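Local coordinates for protein 2-hydroxyethylphosphonate dioxygenase (Streptomyces viridochromogenes, PDB 4YAR) that catalyses the iron-dependent oxidative cleavage of 2-hydroxyethylphosphonate to hydroxymethylphosphonate and formate on the route to the antibiotic phosphinothricin tripeptide, at residues A[144-148]-A[149-153]; A[227-230]-A[231-235]; A[326-329]-A[330-333]. The protein carries 1 engineered substitution. One frame throughout, in Å; residues are numbered along the deposited sequence.

Contact 1 (A[144-148]-A[149-153])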
loop_
_atom_site.group_PDB
_atom_site.type_symbol
_atom_site.label_atom_id
_atom_site.label_comp_id
_atom_site.label_asym_id
_atom_site.label_seq_id
_atom_site.Cartn_x
_atom_site.Cartn_y
_atom_site.Cartn_z
ATOM N N ASN A 144 -8.867 -23.751 -7.134
ATOM C CA ASN A 144 -9.783 -22.962 -7.941
ATOM C C ASN A 144 -9.948 -21.600 -7.333
ATOM O O ASN A 144 -10.218 -21.499 -6.137
ATOM C CB ASN A 144 -11.176 -23.587 -7.965
ATOM C CG ASN A 144 -11.228 -24.994 -8.588
ATOM O OD1 ASN A 144 -11.638 -25.934 -7.940
ATOM N ND2 ASN A 144 -10.847 -25.123 -9.815
ATOM N N GLY A 145 -9.869 -20.565 -8.174
ATOM C CA GLY A 145 -10.273 -19.238 -7.824
ATOM C C GLY A 145 -11.650 -18.915 -8.370
ATOM O O GLY A 145 -11.951 -19.254 -9.530
ATOM N N ARG A 146 -12.475 -18.326 -7.521
ATOM C CA ARG A 146 -13.848 -17.872 -7.878
ATOM C C ARG A 146 -14.027 -16.384 -7.638
ATOM O O ARG A 146 -13.726 -15.888 -6.527
ATOM C CB ARG A 146 -14.907 -18.649 -7.092
ATOM C CG ARG A 146 -16.342 -18.469 -7.559
ATOM C CD ARG A 146 -17.325 -19.169 -6.633
ATOM N NE ARG A 146 -18.715 -18.900 -7.027
ATOM C CZ ARG A 146 -19.777 -19.284 -6.342
ATOM N NH1 ARG A 146 -19.632 -19.948 -5.183
ATOM N NH2 ARG A 146 -20.994 -18.995 -6.820
ATOM N N TRP A 147 -14.539 -15.678 -8.665
ATOM C CA TRP A 147 -14.734 -14.202 -8.634
ATOM C C TRP A 147 -16.130 -13.726 -9.046
ATOM O O TRP A 147 -16.279 -12.565 -9.383
ATOM C CB TRP A 147 -13.707 -13.459 -9.538
ATOM C CG TRP A 147 -12.400 -13.811 -9.112
ATOM C CD1 TRP A 147 -11.789 -13.414 -7.931
ATOM C CD2 TRP A 147 -11.573 -14.839 -9.660
ATOM N NE1 TRP A 147 -10.598 -14.096 -7.775
ATOM C CE2 TRP A 147 -10.461 -14.990 -8.804
ATOM C CE3 TRP A 147 -11.657 -15.646 -10.795
ATOM C CZ2 TRP A 147 -9.424 -15.891 -9.078
ATOM C CZ3 TRP A 147 -10.629 -16.493 -11.068
ATOM C CH2 TRP A 147 -9.523 -16.622 -10.215
ATOM N N GLY A 148 -17.136 -14.590 -8.968
ATOM C CA GLY A 148 -18.525 -14.245 -9.407
ATOM C C GLY A 148 -19.498 -15.378 -9.069
ATOM O O GLY A 148 -19.101 -16.499 -8.731
ATOM N N GLU A 149 -20.783 -15.060 -9.151
ATOM C CA GLU A 149 -21.832 -15.966 -8.809
ATOM C C GLU A 149 -21.935 -17.072 -9.805
ATOM O O GLU A 149 -21.975 -18.242 -9.449
ATOM C CB GLU A 149 -23.145 -15.200 -8.727
ATOM C CG GLU A 149 -23.179 -14.273 -7.522
ATOM C CD GLU A 149 -23.488 -14.976 -6.219
ATOM O OE1 GLU A 149 -23.967 -16.130 -6.236
ATOM O OE2 GLU A 149 -23.290 -14.350 -5.163
ATOM N N GLU A 150 -21.952 -16.686 -11.063
ATOM C CA GLU A 150 -22.086 -17.594 -12.168
ATOM C C GLU A 150 -20.672 -18.178 -12.476
ATOM O O GLU A 150 -19.699 -17.458 -12.389
ATOM C CB GLU A 150 -22.701 -16.771 -13.352
ATOM C CG GLU A 150 -23.385 -17.515 -14.506
ATOM C CD GLU A 150 -23.607 -16.617 -15.743
ATOM O OE1 GLU A 150 -24.159 -15.504 -15.595
ATOM O OE2 GLU A 150 -23.236 -17.016 -16.870
ATOM N N ILE A 151 -20.581 -19.473 -12.781
ATOM C CA ILE A 151 -19.319 -20.127 -13.208
ATOM C C ILE A 151 -19.058 -20.069 -14.701
ATOM O O ILE A 151 -19.710 -20.751 -15.481
ATOM C CB ILE A 151 -19.277 -21.601 -12.766
ATOM C CG1 ILE A 151 -19.471 -21.685 -11.246
ATOM C CG2 ILE A 151 -17.974 -22.278 -13.192
ATOM C CD1 ILE A 151 -18.568 -20.734 -10.470
ATOM N N THR A 152 -18.071 -19.274 -15.070
ATOM C CA THR A 152 -17.693 -18.975 -16.445
ATOM C C THR A 152 -16.162 -18.877 -16.488
ATOM O O THR A 152 -15.542 -18.783 -15.473
ATOM C CB THR A 152 -18.264 -17.614 -16.896
ATOM O OG1 THR A 152 -17.536 -16.559 -16.272
ATOM C CG2 THR A 152 -19.753 -17.486 -16.533
ATOM N N PRO A 153 -15.555 -18.831 -17.681
ATOM C CA PRO A 153 -14.107 -18.634 -17.726
ATOM C C PRO A 153 -13.646 -17.353 -17.099
ATOM O O PRO A 153 -12.505 -17.275 -16.649
ATOM C CB PRO A 153 -13.834 -18.597 -19.231
ATOM C CG PRO A 153 -14.881 -19.535 -19.760
ATOM C CD PRO A 153 -16.090 -19.098 -19.029
HETATM O O HOH W 1 -22.959 -18.255 -4.899
#
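Arg146 reaches into the following loop and holds two successive backbone carbonyls. Its NH2 donates to the O of Glu149 at 2.9 Å, with an N-H...O angle of 150°. That oxygen lies in the guanidinium plane, at its edge. NE gives its proton to the O of Gly148 at 3.0 Å; this acceptor is tilted out of the plane. NH1 bonds to the carbonyl of Pro123, so all three nitrogens are used and the rotation of the group is fixed. Water 1 takes a second bond from Arg146 NH2 and donates to Glu149 OE1, 2.7 Å away. The carboxylate is not in a salt bridge: OE1 stays 4.2 Å from NH2, well out of the guanidinium plane.

The Arg146 chain is extended, with CG anti to the backbone N (chi1 -169°), and this carries the guanidinium to the loop. Ile151 crosses it at about a right angle, its CD1 3.9 Å from NE of Arg146.

Trp147 meets Tyr174 edge-to-face and also touches the engineered His176. Strand 143-146 is the middle of a three-stranded antiparallel sheet, between strands 156-159 and 183-186. Arg146 and Ile151 both pack on Trp156 of strand 156-159.

Contact 2 (A[227-230]-A[231-235])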
loop_
_atom_site.group_PDB
_atom_site.type_symbol
_atom_site.label_atom_id
_atom_site.label_comp_id
_atom_site.label_asym_id
_atom_site.label_seq_id
_atom_site.Cartn_x
_atom_site.Cartn_y
_atom_site.Cartn_z
ATOM N N GLY A 227 -18.629 8.368 -16.077
ATOM C CA GLY A 227 -18.263 8.295 -17.489
ATOM C C GLY A 227 -16.780 8.060 -17.525
ATOM O O GLY A 227 -16.222 7.492 -16.589
ATOM N N LYS A 228 -16.112 8.505 -18.574
ATOM C CA LYS A 228 -14.661 8.390 -18.534
ATOM C C LYS A 228 -14.111 9.696 -17.987
ATOM O O LYS A 228 -14.567 10.793 -18.370
ATOM C CB LYS A 228 -14.024 7.976 -19.863
ATOM C CG LYS A 228 -14.491 8.715 -21.115
ATOM C CD LYS A 228 -13.622 8.323 -22.332
ATOM C CE LYS A 228 -12.495 9.329 -22.639
ATOM N NZ LYS A 228 -13.024 10.676 -23.025
ATOM N N VAL A 229 -13.188 9.531 -17.047
ATOM C CA VAL A 229 -12.527 10.629 -16.341
ATOM C C VAL A 229 -11.357 10.997 -17.215
ATOM O O VAL A 229 -10.293 10.415 -17.053
ATOM C CB VAL A 229 -12.022 10.143 -14.990
ATOM C CG1 VAL A 229 -11.245 11.226 -14.268
ATOM C CG2 VAL A 229 -13.187 9.667 -14.138
ATOM N N SER A 230 -11.579 11.901 -18.172
ATOM C CA SER A 230 -10.630 12.209 -19.217
ATOM C C SER A 230 -9.792 13.431 -18.943
ATOM O O SER A 230 -10.022 14.142 -17.964
ATOM C CB SER A 230 -11.408 12.451 -20.484
ATOM O OG SER A 230 -12.289 13.535 -20.296
ATOM N N ALA A 231 -8.846 13.726 -19.827
ATOM C CA ALA A 231 -8.047 14.918 -19.642
ATOM C C ALA A 231 -9.025 16.095 -19.655
ATOM O O ALA A 231 -8.870 17.024 -18.889
ATOM C CB ALA A 231 -6.958 15.050 -20.703
ATOM N N GLY A 232 -10.001 16.078 -20.537
ATOM C CA GLY A 232 -10.908 17.232 -20.628
ATOM C C GLY A 232 -11.791 17.438 -19.453
ATOM O O GLY A 232 -12.043 18.590 -19.047
ATOM N N SER A 233 -12.311 16.342 -18.910
ATOM C CA SER A 233 -13.299 16.454 -17.800
ATOM C C SER A 233 -12.557 16.924 -16.594
ATOM O O SER A 233 -13.057 17.794 -15.873
ATOM C CB SER A 233 -14.042 15.156 -17.485
ATOM O OG SER A 233 -13.180 14.152 -17.023
ATOM N N VAL A 234 -11.376 16.334 -16.338
ATOM C CA VAL A 234 -10.538 16.813 -15.260
ATOM C C VAL A 234 -10.106 18.291 -15.460
ATOM O O VAL A 234 -10.204 19.117 -14.522
ATOM C CB VAL A 234 -9.345 15.863 -14.975
ATOM C CG1 VAL A 234 -8.519 16.406 -13.802
ATOM C CG2 VAL A 234 -9.828 14.458 -14.630
ATOM N N LEU A 235 -9.622 18.655 -16.646
ATOM C CA LEU A 235 -9.167 20.011 -16.862
ATOM C C LEU A 235 -10.320 20.996 -16.587
ATOM O O LEU A 235 -10.139 22.048 -16.001
ATOM C CB LEU A 235 -8.667 20.199 -18.307
ATOM C CG LEU A 235 -8.304 21.626 -18.651
ATOM C CD1 LEU A 235 -7.187 22.218 -17.816
ATOM C CD2 LEU A 235 -7.945 21.843 -20.135
#
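Ser230 and Ser233 exchange two hydrogen bonds at the start of helix 231-241. In one, the backbone N of Ser233 donates to the hydroxyl OG of Ser230 at 3.1 Å, with an N-H...O angle of 156°. In the other, the backbone N of Ser230 donates to OG of Ser233 at 3.0 Å. This second bond is more bent, at 132°. Each hydroxyl therefore accepts from the main chain of the other serine.

Both side chains take the same rotamer. OG sits between the backbone N and the carbonyl carbon, with chi1 60° in Ser230. In Ser230 this turns the oxygen to the N-H of Ser233. In Ser233 it turns the oxygen back to the residue before the helix.

The carbonyl of Ser230 is satisfied as well. Its O accepts from the N of Val234 at 3.0 Å, in a nearly straight bond. The next bond of the helical series runs from Leu235 N to Ala231 O at 2.9 Å. The regular i to i+4 pattern thus begins at the cap residue itself.

An apolar contact lies beside the polar ones. CG1 of Val229 touches CG2 of Val234 at 3.5 Å. CG2 of Val234 is also 3.4 Å from the O of Ser230, so Val234 packs against the cap carbonyl. Val229 is also the centre of an inverse gamma turn, which bends the chain just before the helix. Ala231 packs on Leu264 of helix 257-265 and on Pro267.

Together these features make a capping box with a hydrophobic staple, Val229 to Val234. It forms the N-terminus of helix 231-241, a helix of the second cro/C1-type helix-turn-helix region.

Contact 3 (A[326-329]-A[330-333]). With NA (sodium ion), chain L.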
loop_
_atom_site.group_PDB
_atom_site.type_symbol
_atom_site.label_atom_id
_atom_site.label_comp_id
_atom_site.label_asym_id
_atom_site.label_seq_id
_atom_site.Cartn_x
_atom_site.Cartn_y
_atom_site.Cartn_z
ATOM N N ALA A 326 2.635 -11.296 -9.786
ATOM C CA ALA A 326 1.737 -10.382 -10.455
ATOM C C ALA A 326 1.855 -8.914 -10.002
ATOM O O ALA A 326 2.072 -8.613 -8.813
ATOM C CB ALA A 326 0.348 -10.891 -10.322
ATOM N N SER A 327 1.620 -7.992 -10.950
ATOM C CA SER A 327 1.620 -6.541 -10.671
ATOM C C SER A 327 0.541 -5.848 -11.510
ATOM O O SER A 327 0.019 -6.416 -12.477
ATOM C CB SER A 327 2.972 -5.886 -10.955
ATOM O OG SER A 327 3.369 -6.027 -12.306
ATOM N N ALA A 328 0.270 -4.597 -11.156
ATOM C CA ALA A 328 -0.723 -3.835 -11.847
ATOM C C ALA A 328 -0.267 -2.400 -11.872
ATOM O O ALA A 328 -0.013 -1.850 -10.832
ATOM C CB ALA A 328 -2.049 -3.956 -11.135
ATOM N N ALA A 329 -0.104 -1.799 -13.054
ATOM C CA ALA A 329 0.291 -0.364 -13.128
ATOM C C ALA A 329 -0.695 0.615 -12.512
ATOM O O ALA A 329 -0.284 1.698 -12.105
ATOM C CB ALA A 329 0.586 0.033 -14.575
ATOM N N HIS A 330 -1.948 0.203 -12.314
ATOM C CA HIS A 330 -2.909 1.020 -11.547
ATOM C C HIS A 330 -2.737 0.910 -10.085
ATOM O O HIS A 330 -3.448 1.631 -9.382
ATOM C CB HIS A 330 -4.353 0.587 -11.848
ATOM C CG HIS A 330 -4.669 0.563 -13.298
ATOM N ND1 HIS A 330 -4.262 -0.498 -14.099
ATOM C CD2 HIS A 330 -5.373 1.399 -14.103
ATOM C CE1 HIS A 330 -4.603 -0.271 -15.337
ATOM N NE2 HIS A 330 -5.337 0.845 -15.368
ATOM N N LEU A 331 -1.816 0.031 -9.616
ATOM C CA LEU A 331 -1.625 -0.165 -8.196
ATOM C C LEU A 331 -0.108 -0.145 -7.985
ATOM O O LEU A 331 0.494 -1.168 -7.578
ATOM C CB LEU A 331 -2.236 -1.498 -7.701
ATOM C CG LEU A 331 -3.771 -1.527 -7.733
ATOM C CD1 LEU A 331 -4.326 -2.939 -7.615
ATOM C CD2 LEU A 331 -4.348 -0.582 -6.691
ATOM N N PRO A 332 0.522 1.033 -8.187
ATOM C CA PRO A 332 1.982 1.124 -8.061
ATOM C C PRO A 332 2.585 0.841 -6.710
ATOM O O PRO A 332 3.804 0.594 -6.629
ATOM C CB PRO A 332 2.284 2.570 -8.426
ATOM C CG PRO A 332 1.059 3.068 -9.107
ATOM C CD PRO A 332 -0.073 2.314 -8.546
ATOM N N ASP A 333 1.823 0.947 -5.646
ATOM C CA ASP A 333 2.371 0.742 -4.298
ATOM C C ASP A 333 2.280 -0.728 -3.784
ATOM O O ASP A 333 2.695 -0.979 -2.661
ATOM C CB ASP A 333 1.645 1.594 -3.312
ATOM C CG ASP A 333 1.778 3.126 -3.596
ATOM O OD1 ASP A 333 2.699 3.557 -4.270
ATOM O OD2 ASP A 333 0.911 3.880 -3.122
HETATM NA NA NA L . -5.631 -2.453 -14.186
HETATM O O HOH W 2 0.762 -3.780 -8.475
HETATM O O HOH W 3 -5.683 -2.560 -11.559
HETATM O O HOH W 4 -5.862 -2.861 -16.130
HETATM O O HOH W 5 -5.105 -2.256 -12.863
HETATM O O HOH W 6 -3.030 -2.353 -14.160
#
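Ala328 and Leu331 meet through their CB atoms, 4.2 Å apart. The N of Leu331 donates to the O of Ala328 at 2.9 Å, from well above the carbonyl plane. CB of Leu331 also comes close to this carbonyl, 3.9 Å from the O of Ala328. The Leu331 side chain also touches Pro132.

These residues form a type I beta turn, with Ala329 and His330 at its two central positions. The turn lies in the loop joining strands 320-324 and 335-343, neighbours in the larger antiparallel sheet. Water 2 bridges its ends, accepting from Ala328 N at 2.8 Å and lying equally close to Leu331 O.

His330 has CG beside its backbone N (chi1 -53°), and CB of His330 rests 3.7 Å from C of Ala329. The modelled sodium ion lies 2.4 Å from ND1 of His330 but well out of the ring plane, so the coordination is distorted. Gln296 OE1 is a second protein ligand. The modelled waters around the ion are in part too close, and that shell is doubtful. NE2 donates to Asp294 O. Beyond the turn, CG of Pro332 lies 3.6 Å from the O of Ala329.

Overall arrangement
All three contacts are local and lie at the surface. They share no helix or strand, and none touches another. Contact 1 is the most beta-like: it lies where the middle strand of a small sheet runs into a loop, and a charged side chain does most of the work. Contact 2 belongs to the helical part of the chain, about 33 Å from contact 1 between centres. It relies on small hydroxyls and lies away from the annotated sites. Contact 3 sits nearest the centre of the chain, about 10 Å from it. Its metal ion is a feature the other two lack. Contacts 1 and 3 both come near the engineered His176 of the substrate site.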